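Local coordinates for protein acetone carboxylase alpha subunit (Xanthobacter autotrophicus Py2, PDB 5M45) that belongs to the hydantoinase B/oxoprolinase family, holds a manganese(II) ion and serves as the alpha subunit of a multi-chain acetone carboxylase assembly, at residues Gly180-Gly185 with Thr189-Arg194; Phe195-Ser200 with Ala396-Trp401; His300-Val305 with Gln598-Lys603. All coordinates share one frame; numbering follows the deposited sequence.

Overall arrangement
Contact 1 and the 195-200 side of contact 2 share the loop between strands 165-175 and 204-208; residues 396-401 lead into helix 401-422. The two centres are about 7 Å apart, linked by Val182 N with Gly196 O and by Gln191 with Asp197. Neither touches the manganese ion of His150, Asp153 and His175, but the side chain of Ser398 is about 10 Å from it and that of Ala181 about 13 Å. Contact 3 lies about 18 Å from contact 1 between centres, yet Val305 CG1 packs on Val192 CG1 at 3.7 Å. Contacts 2 and 3 do not touch; their nearest atoms are about 10 Å apart. All three reach the second subunit.

Contact 1 (Gly180-Gly185 with Thr189-Arg194); sequences GAVGPG and TGQVQR
Gln191 folds its side chain back over Ala181 and Val182 by two torsions: chi1 of 70° sets CG between its own backbone N and carbonyl carbon, and chi2 of -86° then bends the chain. The amide is thereby laid along the 180-185 loop. At the nitrogen end Gln191 NE2 meets the methyl of Ala181, 3.7 Å from CB, while at the oxygen end Gln191 OE1 comes to 3.7 Å from Val182 CB. Gln191 OE1 also stands 3.6 Å from Gly183 N, without a hydrogen bond.

The side chains of Val182 and Gln191 run antiparallel, each passing beside the other. Val182 CG2 packs on Gln191 CB at 4.0 Å, and CG1 reaches the backbone at the Gly190 carbonyl carbon. Farther along, the two chains come together through backbone alone: Gly183 CA lies 3.2 Å from Thr189 O, a CA-H...O contact with 134° at the hydrogen.

Partners beyond the two segments take up the polar groups. Gln191 NE2 donates to Asp197 OD1, Thr189 OG1 is bonded to Thr607 O, and the backbone Ala181 O accepts from Arg225 NH1. Val182 also packs on Pro306 of the second subunit.

Across this loop the cohesion is therefore van der Waals contact plus one CA-H...O approach. The buried Gln191 N has no partner in the model, and the orientation of the amide is probably set mainly by the NE2 bond to Asp197.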
ATOM      1  N   GLY A 180       1.338   4.360   7.149  1.00 12.58           N
ATOM      2  CA  GLY A 180       2.324   4.386   6.074  1.00 12.48           C
ATOM      3  C   GLY A 180       1.825   5.127   4.842  1.00 12.43           C
ATOM      4  O   GLY A 180       1.997   4.644   3.706  1.00 12.71           O
ATOM      5  N   ALA A 181       1.222   6.291   5.061  1.00 12.23           N
ATOM      6  CA  ALA A 181       0.935   7.246   3.967  1.00 12.18           C
ATOM      7  C   ALA A 181       2.187   8.060   3.684  1.00 12.20           C
ATOM      8  O   ALA A 181       3.150   8.030   4.459  1.00 11.95           O
ATOM      9  CB  ALA A 181      -0.236   8.156   4.341  1.00 12.10           C
ATOM     10  N   VAL A 182       2.171   8.775   2.559  1.00 12.32           N
ATOM     11  CA  VAL A 182       3.258   9.696   2.152  1.00 12.57           C
ATOM     12  C   VAL A 182       3.629  10.663   3.312  1.00 12.75           C
ATOM     13  O   VAL A 182       4.814  10.802   3.655  1.00 12.91           O
ATOM     14  CB  VAL A 182       2.884  10.474   0.873  1.00 12.65           C
ATOM     15  CG1 VAL A 182       3.877  11.609   0.577  1.00 12.87           C
ATOM     16  CG2 VAL A 182       2.776   9.496  -0.316  1.00 12.60           C
ATOM     17  N   GLY A 183       2.625  11.283   3.911  1.00 12.69           N
ATOM     18  CA  GLY A 183       2.835  12.137   5.092  1.00 12.84           C
ATOM     19  C   GLY A 183       2.865  11.344   6.407  1.00 12.80           C
ATOM     20  O   GLY A 183       2.060  10.431   6.588  1.00 12.63           O
ATOM     21  N   PRO A 184       3.771  11.713   7.335  1.00 12.99           N
ATOM     22  CA  PRO A 184       3.904  11.033   8.620  1.00 13.17           C
ATOM     23  C   PRO A 184       2.962  11.542   9.695  1.00 13.24           C
ATOM     24  O   PRO A 184       3.259  12.512  10.390  1.00 13.61           O
ATOM     25  CB  PRO A 184       5.353  11.325   9.018  1.00 13.31           C
ATOM     26  CG  PRO A 184       5.641  12.669   8.418  1.00 13.40           C
ATOM     27  CD  PRO A 184       4.866  12.681   7.121  1.00 13.29           C
ATOM     28  N   GLY A 185       1.841  10.864   9.841  1.00 13.17           N
ATOM     29  CA  GLY A 185       0.782  11.205  10.795  1.00 13.01           C
ATOM     30  C   GLY A 185      -0.481  10.419  10.451  1.00 12.83           C
ATOM     31  O   GLY A 185      -0.499   9.680   9.448  1.00 12.77           O
ATOM     32  N   THR A 189      -1.075  14.751   5.007  1.00 13.54           N
ATOM     33  CA  THR A 189      -1.013  15.496   3.765  1.00 13.54           C
ATOM     34  C   THR A 189       0.223  15.021   2.984  1.00 13.29           C
ATOM     35  O   THR A 189       1.132  14.423   3.571  1.00 13.14           O
ATOM     36  CB  THR A 189      -0.846  16.995   4.003  1.00 13.90           C
ATOM     37  OG1 THR A 189       0.361  17.222   4.754  1.00 14.35           O
ATOM     38  CG2 THR A 189      -2.018  17.553   4.783  1.00 14.06           C
ATOM     39  N   GLY A 190       0.240  15.330   1.691  1.00 13.28           N
ATOM     40  CA  GLY A 190       1.341  14.967   0.790  1.00 13.39           C
ATOM     41  C   GLY A 190       0.858  14.220  -0.409  1.00 13.39           C
ATOM     42  O   GLY A 190       1.093  14.645  -1.539  1.00 13.61           O
ATOM     43  N   GLN A 191       0.193  13.088  -0.173  1.00 13.44           N
ATOM     44  CA  GLN A 191      -0.531  12.368  -1.238  1.00 13.41           C
ATOM     45  C   GLN A 191      -1.797  13.166  -1.652  1.00 13.72           C
ATOM     46  O   GLN A 191      -2.330  13.944  -0.848  1.00 13.60           O
ATOM     47  CB  GLN A 191      -0.930  10.948  -0.770  1.00 13.25           C
ATOM     48  CG  GLN A 191      -2.026  10.883   0.301  1.00 13.03           C
ATOM     49  CD  GLN A 191      -1.559  11.000   1.753  1.00 12.91           C
ATOM     50  OE1 GLN A 191      -0.445  11.433   2.067  1.00 13.00           O
ATOM     51  NE2 GLN A 191      -2.440  10.620   2.651  1.00 12.78           N
ATOM     52  N   VAL A 192      -2.249  12.955  -2.895  1.00 14.16           N
ATOM     53  CA  VAL A 192      -3.484  13.527  -3.430  1.00 14.58           C
ATOM     54  C   VAL A 192      -4.519  12.539  -3.975  1.00 14.71           C
ATOM     55  O   VAL A 192      -5.570  12.962  -4.489  1.00 14.37           O
ATOM     56  CB  VAL A 192      -3.215  14.615  -4.487  1.00 15.17           C
ATOM     57  CG1 VAL A 192      -2.446  15.749  -3.853  1.00 15.35           C
ATOM     58  CG2 VAL A 192      -2.470  14.064  -5.719  1.00 15.44           C
ATOM     59  N   GLN A 193      -4.209  11.244  -3.819  1.00 14.75           N
ATOM     60  CA  GLN A 193      -4.985  10.117  -4.324  1.00 15.22           C
ATOM     61  C   GLN A 193      -4.805   8.907  -3.374  1.00 14.23           C
ATOM     62  O   GLN A 193      -3.930   8.918  -2.529  1.00 13.75           O
ATOM     63  CB  GLN A 193      -4.422   9.631  -5.678  1.00 16.24           C
ATOM     64  CG  GLN A 193      -4.509  10.575  -6.801  1.00 17.20           C
ATOM     65  CD  GLN A 193      -4.023   9.954  -8.095  1.00 17.87           C
ATOM     66  OE1 GLN A 193      -4.775   9.256  -8.758  1.00 18.65           O
ATOM     67  NE2 GLN A 193      -2.766  10.187  -8.441  1.00 18.07           N
ATOM     68  N   ARG A 194      -5.591   7.857  -3.613  1.00 13.77           N
ATOM     69  CA  ARG A 194      -5.497   6.563  -2.900  1.00 13.17           C
ATOM     70  C   ARG A 194      -4.083   6.009  -2.886  1.00 12.91           C
ATOM     71  O   ARG A 194      -3.663   5.370  -1.930  1.00 12.70           O
ATOM     72  CB  ARG A 194      -6.434   5.548  -3.583  1.00 13.30           C
ATOM     73  CG  ARG A 194      -6.593   4.172  -2.928  1.00 13.14           C
ATOM     74  CD  ARG A 194      -7.547   3.289  -3.718  1.00 13.21           C
ATOM     75  NE  ARG A 194      -7.908   2.059  -3.015  1.00 12.95           N
ATOM     76  CZ  ARG A 194      -8.667   1.980  -1.914  1.00 12.90           C
ATOM     77  NH1 ARG A 194      -9.267   3.068  -1.388  1.00 12.84           N
ATOM     78  NH2 ARG A 194      -8.857   0.789  -1.306  1.00 12.80           N
TER

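Contact 2 (Phe195-Ser200 with Ala396-Trp401); sequences FGDGYS and AFSYSW. With ACT (acetate ion), chain N.
A buried, polar loop-to-loop contact joins Asp197 to the residues from Ala396 to Ser398, where the chain approaches helix 401-422. The Asp197 carboxylate does nearly all the work. Its CG stands anti to the backbone N (chi1 -167°), sending both oxygens across to the other loop. Asp197 OD2 receives Phe397 N at 2.9 Å in a fairly straight bond (161°), though the donor lies above the carboxylate plane, and the edge of the Phe397 ring sits beside that oxygen. From this loop Asp197 OD1 takes two donors: Ser398 N at 3.1 Å on its syn lone pair, more bent at 138°, and Ser398 OG at 2.7 Å from well above the plane. Ala396 CB packs 3.7 Å from Asp197 OD1.

Ser398 O accepts from His150 ND1, placing this loop in the second shell of the manganese site. Trp401, which meets the His150 ring edge-to-face, donates through NE1 to atom O of an acetate ion, 2.7 Å away, probably from the crystallisation liquor.

Gln191 NE2 makes a third donor on OD1, four in all on the carboxylate. Such a setting probably favours its ionised form; the bonds on both oxygens fix its rotation and are consistent with holding the Ser398 loop in place.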
ATOM      1  N   PHE A 195      -3.390   6.230  -3.993  1.00 12.83           N
ATOM      2  CA  PHE A 195      -1.996   5.789  -4.192  1.00 12.77           C
ATOM      3  C   PHE A 195      -1.057   6.672  -3.322  1.00 12.64           C
ATOM      4  O   PHE A 195      -0.776   7.837  -3.666  1.00 12.77           O
ATOM      5  CB  PHE A 195      -1.674   5.797  -5.682  1.00 12.92           C
ATOM      6  CG  PHE A 195      -2.777   5.227  -6.542  1.00 12.96           C
ATOM      7  CD1 PHE A 195      -3.247   3.923  -6.325  1.00 12.96           C
ATOM      8  CD2 PHE A 195      -3.364   5.978  -7.549  1.00 13.05           C
ATOM      9  CE1 PHE A 195      -4.291   3.409  -7.084  1.00 13.10           C
ATOM     10  CE2 PHE A 195      -4.408   5.428  -8.328  1.00 13.17           C
ATOM     11  CZ  PHE A 195      -4.888   4.166  -8.063  1.00 13.04           C
ATOM     12  N   GLY A 196      -0.636   6.140  -2.167  1.00 12.36           N
ATOM     13  CA  GLY A 196       0.072   6.935  -1.136  1.00 12.41           C
ATOM     14  C   GLY A 196      -0.764   7.360   0.081  1.00 12.31           C
ATOM     15  O   GLY A 196      -0.245   8.054   0.962  1.00 12.45           O
ATOM     16  N   ASP A 197      -2.042   6.952   0.145  1.00 12.21           N
ATOM     17  CA  ASP A 197      -2.967   7.364   1.208  1.00 12.29           C
ATOM     18  C   ASP A 197      -2.915   6.389   2.419  1.00 12.20           C
ATOM     19  O   ASP A 197      -3.657   6.570   3.381  1.00 12.21           O
ATOM     20  CB  ASP A 197      -4.403   7.452   0.651  1.00 12.30           C
ATOM     21  CG  ASP A 197      -5.389   8.176   1.581  1.00 12.46           C
ATOM     22  OD1 ASP A 197      -5.054   9.267   2.173  1.00 12.69           O
ATOM     23  OD2 ASP A 197      -6.546   7.687   1.685  1.00 12.46           O
ATOM     24  N   GLY A 198      -2.040   5.380   2.366  1.00 12.11           N
ATOM     25  CA  GLY A 198      -1.901   4.427   3.470  1.00 12.02           C
ATOM     26  C   GLY A 198      -2.233   2.977   3.085  1.00 11.90           C
ATOM     27  O   GLY A 198      -2.887   2.710   2.077  1.00 11.95           O
ATOM     28  N   TYR A 199      -1.759   2.061   3.904  1.00 11.92           N
ATOM     29  CA  TYR A 199      -2.063   0.607   3.821  1.00 11.87           C
ATOM     30  C   TYR A 199      -3.592   0.407   3.952  1.00 11.89           C
ATOM     31  O   TYR A 199      -4.175   0.775   4.969  1.00 11.88           O
ATOM     32  CB  TYR A 199      -1.340  -0.108   4.966  1.00 11.86           C
ATOM     33  CG  TYR A 199      -1.306  -1.645   4.928  1.00 11.86           C
ATOM     34  CD1 TYR A 199      -0.710  -2.330   3.869  1.00 11.95           C
ATOM     35  CD2 TYR A 199      -1.794  -2.392   5.990  1.00 11.90           C
ATOM     36  CE1 TYR A 199      -0.644  -3.745   3.862  1.00 12.10           C
ATOM     37  CE2 TYR A 199      -1.716  -3.788   6.014  1.00 11.99           C
ATOM     38  CZ  TYR A 199      -1.145  -4.466   4.943  1.00 12.11           C
ATOM     39  OH  TYR A 199      -1.047  -5.872   4.974  1.00 12.52           O
ATOM     40  N   SER A 200      -4.224  -0.133   2.903  1.00 11.97           N
ATOM     41  CA  SER A 200      -5.687  -0.253   2.810  1.00 11.81           C
ATOM     42  C   SER A 200      -6.046  -1.730   2.638  1.00 11.86           C
ATOM     43  O   SER A 200      -5.565  -2.391   1.700  1.00 11.73           O
ATOM     44  CB  SER A 200      -6.266   0.571   1.649  1.00 12.02           C
ATOM     45  OG  SER A 200      -7.714   0.621   1.684  1.00 12.29           O
ATOM     46  N   ALA A 396      -8.572  10.155  -2.151  1.00 11.96           N
ATOM     47  CA  ALA A 396      -7.903   9.964  -0.856  1.00 11.99           C
ATOM     48  C   ALA A 396      -8.785  10.429   0.331  1.00 12.01           C
ATOM     49  O   ALA A 396      -9.649  11.325   0.181  1.00 12.09           O
ATOM     50  CB  ALA A 396      -6.582  10.707  -0.853  1.00 12.04           C
ATOM     51  N   PHE A 397      -8.539   9.822   1.487  1.00 12.07           N
ATOM     52  CA  PHE A 397      -9.384   9.921   2.682  1.00 11.96           C
ATOM     53  C   PHE A 397      -8.657  10.214   4.022  1.00 11.78           C
ATOM     54  O   PHE A 397      -9.345  10.320   5.047  1.00 11.67           O
ATOM     55  CB  PHE A 397     -10.102   8.574   2.911  1.00 12.18           C
ATOM     56  CG  PHE A 397     -10.951   8.075   1.769  1.00 12.40           C
ATOM     57  CD1 PHE A 397     -12.289   8.402   1.699  1.00 12.40           C
ATOM     58  CD2 PHE A 397     -10.420   7.193   0.823  1.00 12.60           C
ATOM     59  CE1 PHE A 397     -13.095   7.874   0.666  1.00 12.71           C
ATOM     60  CE2 PHE A 397     -11.219   6.639  -0.178  1.00 12.74           C
ATOM     61  CZ  PHE A 397     -12.564   6.982  -0.260  1.00 12.68           C
ATOM     62  N   SER A 398      -7.329  10.301   4.062  1.00 11.82           N
ATOM     63  CA  SER A 398      -6.622  10.298   5.385  1.00 11.81           C
ATOM     64  C   SER A 398      -7.168  11.309   6.396  1.00 11.49           C
ATOM     65  O   SER A 398      -7.103  11.050   7.596  1.00 11.61           O
ATOM     66  CB  SER A 398      -5.100  10.526   5.251  1.00 12.12           C
ATOM     67  OG  SER A 398      -4.431   9.345   4.796  1.00 12.74           O
ATOM     68  N   TYR A 399      -7.629  12.476   5.934  1.00 11.42           N
ATOM     69  CA  TYR A 399      -8.213  13.488   6.814  1.00 11.42           C
ATOM     70  C   TYR A 399      -9.644  13.897   6.379  1.00 11.65           C
ATOM     71  O   TYR A 399      -9.986  15.082   6.262  1.00 11.62           O
ATOM     72  CB  TYR A 399      -7.285  14.690   7.049  1.00 11.42           C
ATOM     73  CG  TYR A 399      -7.829  15.584   8.159  1.00 11.10           C
ATOM     74  CD1 TYR A 399      -8.301  15.055   9.338  1.00 10.97           C
ATOM     75  CD2 TYR A 399      -7.901  16.960   7.990  1.00 11.09           C
ATOM     76  CE1 TYR A 399      -8.834  15.871  10.346  1.00 11.11           C
ATOM     77  CE2 TYR A 399      -8.442  17.796   8.983  1.00 11.02           C
ATOM     78  CZ  TYR A 399      -8.922  17.251  10.140  1.00 10.99           C
ATOM     79  OH  TYR A 399      -9.481  18.052  11.125  1.00 11.13           O
ATOM     80  N   SER A 400     -10.443  12.848   6.160  1.00 11.68           N
ATOM     81  CA  SER A 400     -11.880  12.925   5.865  1.00 12.05           C
ATOM     82  C   SER A 400     -12.613  13.953   6.748  1.00 11.68           C
ATOM     83  O   SER A 400     -13.516  14.684   6.302  1.00 11.52           O
ATOM     84  CB  SER A 400     -12.501  11.546   6.156  1.00 12.44           C
ATOM     85  OG  SER A 400     -13.543  11.410   5.249  1.00 13.97           O
ATOM     86  N   TRP A 401     -12.238  13.951   8.013  1.00 11.43           N
ATOM     87  CA  TRP A 401     -12.849  14.837   9.015  1.00 11.50           C
ATOM     88  C   TRP A 401     -12.875  16.301   8.631  1.00 11.37           C
ATOM     89  O   TRP A 401     -13.792  16.987   9.038  1.00 11.69           O
ATOM     90  CB  TRP A 401     -12.118  14.742  10.377  1.00 11.43           C
ATOM     91  CG  TRP A 401     -12.045  13.378  11.009  1.00 11.45           C
ATOM     92  CD1 TRP A 401     -10.914  12.666  11.269  1.00 11.53           C
ATOM     93  CD2 TRP A 401     -13.143  12.610  11.528  1.00 11.54           C
ATOM     94  NE1 TRP A 401     -11.227  11.506  11.959  1.00 11.58           N
ATOM     95  CE2 TRP A 401     -12.588  11.427  12.104  1.00 11.70           C
ATOM     96  CE3 TRP A 401     -14.533  12.791  11.570  1.00 11.42           C
ATOM     97  CZ2 TRP A 401     -13.379  10.445  12.680  1.00 11.70           C
ATOM     98  CZ3 TRP A 401     -15.309  11.804  12.170  1.00 11.63           C
ATOM     99  CH2 TRP A 401     -14.733  10.651  12.724  1.00 11.68           C
TER
HETATM  100  C   ACT N 802     -10.455   9.693  14.688  1.00 13.46           C
HETATM  101  O   ACT N 802      -9.841   9.878  13.612  1.00 13.13           O
HETATM  102  OXT ACT N 802     -10.672   8.532  15.096  1.00 13.94           O
HETATM  103  CH3 ACT N 802     -10.925  10.880  15.484  1.00 13.57           C

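Contact 3 (His300-Val305 with Gln598-Lys603); sequences HEDVRV and QIKRDK
His300 and Asp302 belong to a type I beta turn from His300 to Val303, closed by Val303 N to His300 O at 3.1 Å; it faces strand 598-602, outermost within this chain in an antiparallel sheet. The backbones stay well apart, with 10.8 Å between the CA atoms of Asp302 and Lys600, and side chains bridge the interval.

Lys600, extended beyond CG, reaches out from the strand to meet Asp302 and forms a salt bridge, Lys600 NZ to Asp302 OD2 at 3.0 Å, the ammonium lying above the carboxylate plane. Asp302 OD1 pairs with Arg304 NH2 at 3.2 Å. Arg304 is steadied by NE bonding Glu301 O in the guanidinium plane, at 172°. Within the turn, Asp302 N donates to His300 ND1 at 3.1 Å, near the ring plane, consistent with the imidazole being turned so that His300 NE2 meets a water 2.9 Å away. The same water lies unusually close to Asp602 OD2, so that link is doubtful in detail.

Charges continue beyond: Lys600 also pairs with Glu610, and Arg559 from the adjoining strand binds both Asp302 and Asp602. Asp302, Arg304 and Lys600 make a salt-bridge network, tying the turn after strand 286-297 to the outer strand of the sheet.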
ATOM      1  N   HIS A 300      -0.620  27.445  -1.978  1.00 15.41           N
ATOM      2  CA  HIS A 300       0.529  27.987  -1.234  1.00 16.14           C
ATOM      3  C   HIS A 300       1.786  27.101  -1.458  1.00 16.71           C
ATOM      4  O   HIS A 300       1.680  25.868  -1.536  1.00 16.02           O
ATOM      5  CB  HIS A 300       0.191  28.036   0.283  1.00 15.92           C
ATOM      6  CG  HIS A 300       1.095  28.903   1.099  1.00 16.03           C
ATOM      7  ND1 HIS A 300       2.302  28.472   1.589  1.00 16.18           N
ATOM      8  CD2 HIS A 300       0.935  30.162   1.576  1.00 16.29           C
ATOM      9  CE1 HIS A 300       2.868  29.426   2.311  1.00 16.24           C
ATOM     10  NE2 HIS A 300       2.066  30.468   2.306  1.00 16.14           N
ATOM     11  N   GLU A 301       2.952  27.730  -1.495  1.00 18.13           N
ATOM     12  CA  GLU A 301       4.203  27.004  -1.719  1.00 19.52           C
ATOM     13  C   GLU A 301       4.567  25.952  -0.651  1.00 18.35           C
ATOM     14  O   GLU A 301       5.318  25.029  -0.932  1.00 18.36           O
ATOM     15  CB  GLU A 301       5.386  27.965  -1.934  1.00 21.85           C
ATOM     16  CG  GLU A 301       5.769  28.788  -0.705  1.00 24.71           C
ATOM     17  CD  GLU A 301       7.143  29.464  -0.804  1.00 27.80           C
ATOM     18  OE1 GLU A 301       7.277  30.541  -0.169  1.00 32.00           O
ATOM     19  OE2 GLU A 301       8.086  28.904  -1.462  1.00 30.88           O
ATOM     20  N   ASP A 302       4.045  26.078   0.569  1.00 17.00           N
ATOM     21  CA  ASP A 302       4.337  25.124   1.645  1.00 16.43           C
ATOM     22  C   ASP A 302       3.426  23.877   1.606  1.00 16.05           C
ATOM     23  O   ASP A 302       3.543  23.028   2.478  1.00 14.92           O
ATOM     24  CB  ASP A 302       4.293  25.813   3.023  1.00 16.32           C
ATOM     25  CG  ASP A 302       5.502  26.739   3.261  1.00 16.50           C
ATOM     26  OD1 ASP A 302       6.442  26.713   2.425  1.00 16.41           O
ATOM     27  OD2 ASP A 302       5.543  27.462   4.302  1.00 16.36           O
ATOM     28  N   VAL A 303       2.534  23.779   0.603  1.00 15.81           N
ATOM     29  CA  VAL A 303       1.849  22.544   0.283  1.00 16.13           C
ATOM     30  C   VAL A 303       2.559  21.906  -0.944  1.00 17.22           C
ATOM     31  O   VAL A 303       2.241  22.234  -2.102  1.00 16.28           O
ATOM     32  CB  VAL A 303       0.352  22.758   0.009  1.00 15.69           C
ATOM     33  CG1 VAL A 303      -0.351  21.442  -0.274  1.00 15.54           C
ATOM     34  CG2 VAL A 303      -0.323  23.439   1.228  1.00 15.40           C
ATOM     35  N   ARG A 304       3.486  20.985  -0.675  1.00 18.47           N
ATOM     36  CA  ARG A 304       4.341  20.398  -1.713  1.00 20.74           C
ATOM     37  C   ARG A 304       3.776  19.083  -2.186  1.00 20.79           C
ATOM     38  O   ARG A 304       4.265  18.028  -1.813  1.00 21.43           O
ATOM     39  CB  ARG A 304       5.780  20.206  -1.209  1.00 23.23           C
ATOM     40  CG  ARG A 304       6.392  21.553  -1.065  1.00 26.90           C
ATOM     41  CD  ARG A 304       7.823  21.702  -0.579  1.00 31.30           C
ATOM     42  NE  ARG A 304       7.818  23.131  -0.213  1.00 35.74           N
ATOM     43  CZ  ARG A 304       8.792  23.828   0.388  1.00 38.12           C
ATOM     44  NH1 ARG A 304       9.982  23.252   0.642  1.00 38.81           N
ATOM     45  NH2 ARG A 304       8.555  25.128   0.703  1.00 37.44           N
ATOM     46  N   VAL A 305       2.735  19.143  -2.992  1.00 19.95           N
ATOM     47  CA  VAL A 305       2.122  17.923  -3.502  1.00 19.35           C
ATOM     48  C   VAL A 305       2.792  17.483  -4.822  1.00 18.75           C
ATOM     49  O   VAL A 305       3.274  18.297  -5.566  1.00 18.68           O
ATOM     50  CB  VAL A 305       0.595  18.046  -3.647  1.00 19.61           C
ATOM     51  CG1 VAL A 305      -0.072  18.072  -2.272  1.00 19.76           C
ATOM     52  CG2 VAL A 305       0.180  19.225  -4.503  1.00 19.48           C
ATOM     53  N   GLN A 598      14.182  32.015  12.079  1.00 21.01           N
ATOM     54  CA  GLN A 598      13.293  32.041  10.910  1.00 21.35           C
ATOM     55  C   GLN A 598      11.887  31.713  11.437  1.00 19.83           C
ATOM     56  O   GLN A 598      11.633  30.569  11.810  1.00 18.93           O
ATOM     57  CB  GLN A 598      13.730  31.005   9.863  1.00 23.52           C
ATOM     58  CG  GLN A 598      12.926  31.099   8.569  1.00 25.76           C
ATOM     59  CD  GLN A 598      12.534  29.759   7.817  1.00 28.45           C
ATOM     60  OE1 GLN A 598      12.884  28.606   8.175  1.00 28.60           O
ATOM     61  NE2 GLN A 598      11.810  29.964   6.716  1.00 30.39           N
ATOM     62  N   ILE A 599      10.992  32.711  11.483  1.00 18.80           N
ATOM     63  CA  ILE A 599       9.653  32.536  12.025  1.00 18.42           C
ATOM     64  C   ILE A 599       8.632  32.467  10.899  1.00 18.23           C
ATOM     65  O   ILE A 599       8.636  33.311  10.014  1.00 17.93           O
ATOM     66  CB  ILE A 599       9.273  33.685  12.982  1.00 18.58           C
ATOM     67  CG1 ILE A 599      10.223  33.694  14.183  1.00 18.61           C
ATOM     68  CG2 ILE A 599       7.801  33.577  13.432  1.00 18.39           C
ATOM     69  CD1 ILE A 599      10.032  34.827  15.141  1.00 18.85           C
ATOM     70  N   LYS A 600       7.748  31.478  10.950  1.00 17.82           N
ATOM     71  CA  LYS A 600       6.578  31.429  10.082  1.00 17.88           C
ATOM     72  C   LYS A 600       5.317  31.693  10.933  1.00 16.92           C
ATOM     73  O   LYS A 600       4.971  30.883  11.805  1.00 16.97           O
ATOM     74  CB  LYS A 600       6.506  30.075   9.367  1.00 18.57           C
ATOM     75  CG  LYS A 600       7.666  29.903   8.371  1.00 19.37           C
ATOM     76  CD  LYS A 600       7.461  28.695   7.457  1.00 19.89           C
ATOM     77  CE  LYS A 600       8.633  28.512   6.499  1.00 20.52           C
ATOM     78  NZ  LYS A 600       8.327  27.419   5.494  1.00 20.94           N
ATOM     79  N   ARG A 601       4.696  32.850  10.729  1.00 16.20           N
ATOM     80  CA  ARG A 601       3.496  33.266  11.452  1.00 15.58           C
ATOM     81  C   ARG A 601       2.501  33.789  10.410  1.00 15.45           C
ATOM     82  O   ARG A 601       2.692  34.905   9.882  1.00 15.15           O
ATOM     83  CB  ARG A 601       3.840  34.365  12.486  1.00 15.71           C
ATOM     84  CG  ARG A 601       2.641  35.028  13.159  1.00 15.38           C
ATOM     85  CD  ARG A 601       3.003  36.145  14.132  1.00 15.60           C
ATOM     86  NE  ARG A 601       3.575  35.679  15.407  1.00 15.60           N
ATOM     87  CZ  ARG A 601       2.899  35.174  16.432  1.00 15.33           C
ATOM     88  NH1 ARG A 601       3.549  34.821  17.523  1.00 15.39           N
ATOM     89  NH2 ARG A 601       1.583  34.981  16.382  1.00 15.31           N
ATOM     90  N   ASP A 602       1.490  32.989  10.076  1.00 15.14           N
ATOM     91  CA  ASP A 602       0.619  33.314   8.934  1.00 15.03           C
ATOM     92  C   ASP A 602      -0.673  32.510   8.966  1.00 14.65           C
ATOM     93  O   ASP A 602      -0.874  31.716   9.900  1.00 14.61           O
ATOM     94  CB  ASP A 602       1.381  33.137   7.596  1.00 15.26           C
ATOM     95  CG  ASP A 602       1.840  31.711   7.340  1.00 15.41           C
ATOM     96  OD1 ASP A 602       1.288  30.740   7.880  1.00 14.96           O
ATOM     97  OD2 ASP A 602       2.788  31.528   6.543  1.00 16.55           O
ATOM     98  N   LYS A 603      -1.532  32.697   7.944  1.00 14.30           N
ATOM     99  CA  LYS A 603      -2.805  31.964   7.841  1.00 14.13           C
ATOM    100  C   LYS A 603      -2.739  30.542   7.242  1.00 13.92           C
ATOM    101  O   LYS A 603      -3.777  29.898   7.080  1.00 13.50           O
ATOM    102  CB  LYS A 603      -3.835  32.771   7.043  1.00 14.33           C
ATOM    103  CG  LYS A 603      -4.331  34.069   7.717  1.00 14.50           C
ATOM    104  CD  LYS A 603      -5.166  33.819   8.951  1.00 14.52           C
ATOM    105  CE  LYS A 603      -6.478  33.031   8.698  1.00 14.58           C
ATOM    106  NZ  LYS A 603      -7.296  32.894   9.938  1.00 14.43           N
TER
HETATM  107  O   HOH W   1       2.558  32.615   4.253  1.00 24.17           O